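PDB 4NQ3: cyanuric acid amidohydrolase from Azorhizobium caulinodans, which hydrolyses the s-triazine ring of cyanuric acid to 1-carboxybiuret, which decarboxylates spontaneously to biuret, a step in the breakdown of herbicides such as atrazine. Local coordinates for residues E201-E204 and D205-S208; E287-S291 and G292-G296. One frame throughout, in Å; residues are numbered along the deposited sequence.

Contact 1: E201-E204 and D205-S208; sequences EVAE and DALS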
loop_
_atom_site.group_PDB
_atom_site.type_symbol
_atom_site.label_atom_id
_atom_site.label_comp_id
_atom_site.label_asym_id
_atom_site.label_seq_id
_atom_site.Cartn_x
_atom_site.Cartn_y
_atom_site.Cartn_z
ATOM N N GLU A 201 -9.284 20.358 31.478
ATOM C CA GLU A 201 -8.920 18.970 31.750
ATOM C C GLU A 201 -7.417 18.843 32.022
ATOM O O GLU A 201 -6.949 17.825 32.551
ATOM C CB GLU A 201 -9.321 18.070 30.588
ATOM C CG GLU A 201 -10.828 17.982 30.354
ATOM C CD GLU A 201 -11.159 17.180 29.101
ATOM O OE1 GLU A 201 -10.654 17.537 28.010
ATOM O OE2 GLU A 201 -11.910 16.182 29.211
ATOM N N VAL A 202 -6.679 19.890 31.659
ATOM C CA VAL A 202 -5.237 19.969 31.882
ATOM C C VAL A 202 -4.892 21.367 32.373
ATOM O O VAL A 202 -5.496 22.350 31.940
ATOM C CB VAL A 202 -4.438 19.692 30.603
ATOM C CG1 VAL A 202 -2.986 19.867 30.877
ATOM C CG2 VAL A 202 -4.697 18.289 30.104
ATOM N N ALA A 203 -3.917 21.462 33.268
ATOM C CA ALA A 203 -3.479 22.751 33.797
ATOM C C ALA A 203 -2.468 23.414 32.868
ATOM O O ALA A 203 -1.673 22.721 32.217
ATOM C CB ALA A 203 -2.882 22.560 35.168
ATOM N N GLU A 204 -2.458 24.744 32.805
ATOM C CA GLU A 204 -1.575 25.377 31.829
ATOM C C GLU A 204 -0.104 25.195 32.175
ATOM O O GLU A 204 0.716 25.036 31.273
ATOM C CB GLU A 204 -1.873 26.867 31.652
ATOM C CG GLU A 204 -1.049 27.460 30.498
ATOM C CD GLU A 204 -1.720 28.631 29.804
ATOM O OE1 GLU A 204 -2.515 29.332 30.463
ATOM O OE2 GLU A 204 -1.452 28.842 28.595
ATOM N N ASP A 205 0.240 25.198 33.463
ATOM C CA ASP A 205 1.651 25.054 33.826
ATOM C C ASP A 205 2.094 23.590 33.834
ATOM O O ASP A 205 3.187 23.279 34.278
ATOM C CB ASP A 205 1.962 25.729 35.181
ATOM C CG ASP A 205 0.896 25.481 36.243
ATOM O OD1 ASP A 205 -0.259 25.177 35.874
ATOM O OD2 ASP A 205 1.215 25.615 37.451
ATOM N N ALA A 206 1.237 22.705 33.331
ATOM C CA ALA A 206 1.591 21.305 33.067
ATOM C C ALA A 206 2.096 21.111 31.645
ATOM O O ALA A 206 2.723 20.098 31.334
ATOM C CB ALA A 206 0.390 20.401 33.296
ATOM N N LEU A 207 1.821 22.092 30.786
ATOM C CA LEU A 207 2.087 21.985 29.354
ATOM C C LEU A 207 3.393 22.638 28.948
ATOM O O LEU A 207 3.735 23.705 29.419
ATOM C CB LEU A 207 0.932 22.623 28.563
ATOM C CG LEU A 207 -0.465 22.054 28.816
ATOM C CD1 LEU A 207 -1.546 22.887 28.163
ATOM C CD2 LEU A 207 -0.503 20.636 28.266
ATOM N N SER A 208 4.094 22.006 28.024
ATOM C CA SER A 208 5.272 22.592 27.402
ATOM C C SER A 208 5.568 21.820 26.115
ATOM O O SER A 208 5.016 20.734 25.897
ATOM C CB SER A 208 6.464 22.536 28.339
ATOM O OG SER A 208 7.022 21.233 28.339
#
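Val-202 meets Leu-207 where the chain folds back on itself through a short 3-10 turn. CG1 of Val-202 stands anti to the backbone N (chi1 177°), which sends this one branch obliquely across the leucine tip, 3.7 Å from Leu-207 CD2. The pair rests on helix 180-199, with Val-202 on Ala-196 and Leu-207 on Leu-193 and Leu-197. Ala-203 contributes mainly its backbone: its O accepts the N-H of Ala-206 at 3.1 Å, an i to i+3 bond. CB of Ala-206 lies beside Ala-203 O, while CG of Leu-207 reaches that same oxygen at 3.7 Å. Glu-204 repeats the pattern one residue later, its O receiving Leu-207 N at 3.2 Å and an N-H...O angle of 162°. Its CB points away overall, although it still touches the start of the next segment, and beyond it the extended side chain ends in OE2, which forms a salt bridge with Arg-129 on helix 125-141. Two successive i to i+3 bonds are the signature of a 3-10 turn, here in the loop that follows helix 180-199. Chemically, the turn divides its duties: two main-chain N-H groups are taken up by the carbonyls of Ala-203 and Glu-204, Val-202 and Leu-207 provide the apolar side against the helix, and the carboxylate of Glu-204 adds a charged link to a second helix.

Contact 2: E287-S291 and G292-G296; sequences EPSRS and GRIRG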
loop_
_atom_site.group_PDB
_atom_site.type_symbol
_atom_site.label_atom_id
_atom_site.label_comp_id
_atom_site.label_asym_id
_atom_site.label_seq_id
_atom_site.Cartn_x
_atom_site.Cartn_y
_atom_site.Cartn_z
ATOM N N GLU A 287 -7.163 4.611 17.816
ATOM C CA GLU A 287 -5.726 4.792 17.906
ATOM C C GLU A 287 -5.007 3.478 18.105
ATOM O O GLU A 287 -5.391 2.686 18.959
ATOM C CB GLU A 287 -5.393 5.736 19.054
ATOM C CG GLU A 287 -3.918 6.041 19.171
ATOM C CD GLU A 287 -3.591 6.904 20.375
ATOM O OE1 GLU A 287 -4.278 6.801 21.423
ATOM O OE2 GLU A 287 -2.641 7.704 20.260
ATOM N N PRO A 288 -3.947 3.236 17.322
ATOM C CA PRO A 288 -3.136 2.060 17.641
ATOM C C PRO A 288 -2.380 2.309 18.941
ATOM O O PRO A 288 -1.796 3.377 19.121
ATOM C CB PRO A 288 -2.191 1.941 16.439
ATOM C CG PRO A 288 -2.103 3.317 15.897
ATOM C CD PRO A 288 -3.447 3.957 16.140
ATOM N N SER A 289 -2.409 1.350 19.848
ATOM C CA SER A 289 -1.786 1.550 21.145
ATOM C C SER A 289 -0.268 1.470 21.042
ATOM O O SER A 289 0.267 0.571 20.395
ATOM C CB SER A 289 -2.298 0.520 22.150
ATOM O OG SER A 289 -1.973 -0.791 21.731
ATOM N N ARG A 290 0.423 2.401 21.692
ATOM C CA ARG A 290 1.873 2.501 21.556
ATOM C C ARG A 290 2.628 1.444 22.338
ATOM O O ARG A 290 3.840 1.295 22.163
ATOM C CB ARG A 290 2.337 3.879 21.994
ATOM C CG ARG A 290 1.947 4.922 21.003
ATOM C CD ARG A 290 2.323 6.316 21.420
ATOM N NE ARG A 290 1.846 7.217 20.390
ATOM C CZ ARG A 290 0.628 7.745 20.392
ATOM N NH1 ARG A 290 -0.202 7.471 21.399
ATOM N NH2 ARG A 290 0.247 8.549 19.399
ATOM N N SER A 291 1.911 0.715 23.193
ATOM C CA SER A 291 2.478 -0.426 23.920
ATOM C C SER A 291 2.700 -1.564 22.951
ATOM O O SER A 291 3.405 -2.518 23.247
ATOM C CB SER A 291 1.556 -0.891 25.040
ATOM O OG SER A 291 0.302 -1.326 24.529
ATOM N N GLY A 292 2.049 -1.466 21.797
ATOM C CA GLY A 292 2.103 -2.507 20.797
ATOM C C GLY A 292 1.213 -3.672 21.156
ATOM O O GLY A 292 1.198 -4.676 20.442
ATOM N N ARG A 293 0.422 -3.519 22.216
ATOM C CA ARG A 293 -0.456 -4.602 22.666
ATOM C C ARG A 293 -1.884 -4.124 22.900
ATOM O O ARG A 293 -2.110 -2.964 23.242
ATOM C CB ARG A 293 0.074 -5.248 23.966
ATOM C CG ARG A 293 1.559 -5.603 23.974
ATOM C CD ARG A 293 1.956 -6.446 25.189
ATOM N NE ARG A 293 3.295 -7.037 25.028
ATOM C CZ ARG A 293 3.543 -8.303 24.657
ATOM N NH1 ARG A 293 2.550 -9.160 24.417
ATOM N NH2 ARG A 293 4.800 -8.725 24.535
ATOM N N ILE A 294 -2.843 -5.029 22.705
ATOM C CA ILE A 294 -4.206 -4.831 23.182
ATOM C C ILE A 294 -4.558 -5.954 24.167
ATOM O O ILE A 294 -4.602 -7.139 23.788
ATOM C CB ILE A 294 -5.222 -4.799 22.026
ATOM C CG1 ILE A 294 -4.812 -3.730 21.006
ATOM C CG2 ILE A 294 -6.639 -4.583 22.562
ATOM C CD1 ILE A 294 -5.719 -3.630 19.808
ATOM N N ARG A 295 -4.800 -5.562 25.422
ATOM C CA ARG A 295 -5.141 -6.476 26.522
ATOM C C ARG A 295 -4.166 -7.650 26.607
ATOM O O ARG A 295 -4.572 -8.801 26.752
ATOM C CB ARG A 295 -6.587 -6.964 26.378
ATOM C CG ARG A 295 -7.598 -5.815 26.357
ATOM C CD ARG A 295 -9.042 -6.272 26.382
ATOM N NE ARG A 295 -9.971 -5.145 26.378
ATOM C CZ ARG A 295 -11.298 -5.252 26.259
ATOM N NH1 ARG A 295 -11.850 -6.451 26.119
ATOM N NH2 ARG A 295 -12.076 -4.161 26.266
ATOM N N GLY A 296 -2.876 -7.318 26.536
ATOM C CA GLY A 296 -1.777 -8.253 26.646
ATOM C C GLY A 296 -1.315 -8.850 25.327
ATOM O O GLY A 296 -0.181 -9.326 25.228
#
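Ser-289 O accepts the backbone N-H of Gly-292 at 3.0 Å, closing a type I beta turn at the entrance to a small hairpin. Gly-292 has a positive phi (77°), a conformation that favours glycine. The hairpin tip is formed by Arg-295 and Gly-296, both with positive phi, as in a type I' turn. Beyond Gly-292, strand 293-294 pairs antiparallel with 297-298, and His-299 binds turn and hairpin together through backbone hydrogen bonds with Gly-292 and a bond from its NE2 to Ser-289 O.

Two serines reinforce the exit from the first turn. OG of Ser-289, held between the backbone N and the carbonyl carbon (chi1 62°), donates to Arg-293 O at 2.7 Å from above the carbonyl plane. Ser-291 OG works in the reverse sense, accepting Arg-293 N at 3.2 Å, and the main chain of Arg-293 is thus gripped at both its N-H and its C=O.

From within the turn, Arg-290 reaches back to Glu-287, a magnesium ligand. Its NH1 makes a salt bridge with Glu-287 OE2 at 2.7 Å, approaching from above the carboxylate plane; NH2 adds a weak bond to the same oxygen. NH1 also pairs with Asp-342, and Tyr-216 offers a cation-pi contact, making Arg-290 a probable second-shell support for the metal site.

On the hairpin, Arg-293 packs against Met-163 of a second subunit. Its side chain is extended from CG to NE, and its NH1 donates to Gly-296 O at 2.9 Å.

From the N terminus, contact 1 comes first, in the predicted repeat unit B, and is complete before contact 2 opens in the predicted repeat unit C; the two are in series and neither nest nor cross. Residues 201-208 form a turn in the loop leading from helix 180-199 toward strand 223-227. Residues 287-296 leave strand 281-286, turn, and start the hairpin 293-298 ahead of helix 309-325. Their nearest atoms are about 14 Å apart, and they do not touch. Contact 1 joins helices at the surface within its chain, whereas contact 2 connects a magnesium ligand to a hairpin that meets two other subunits of the tetramer.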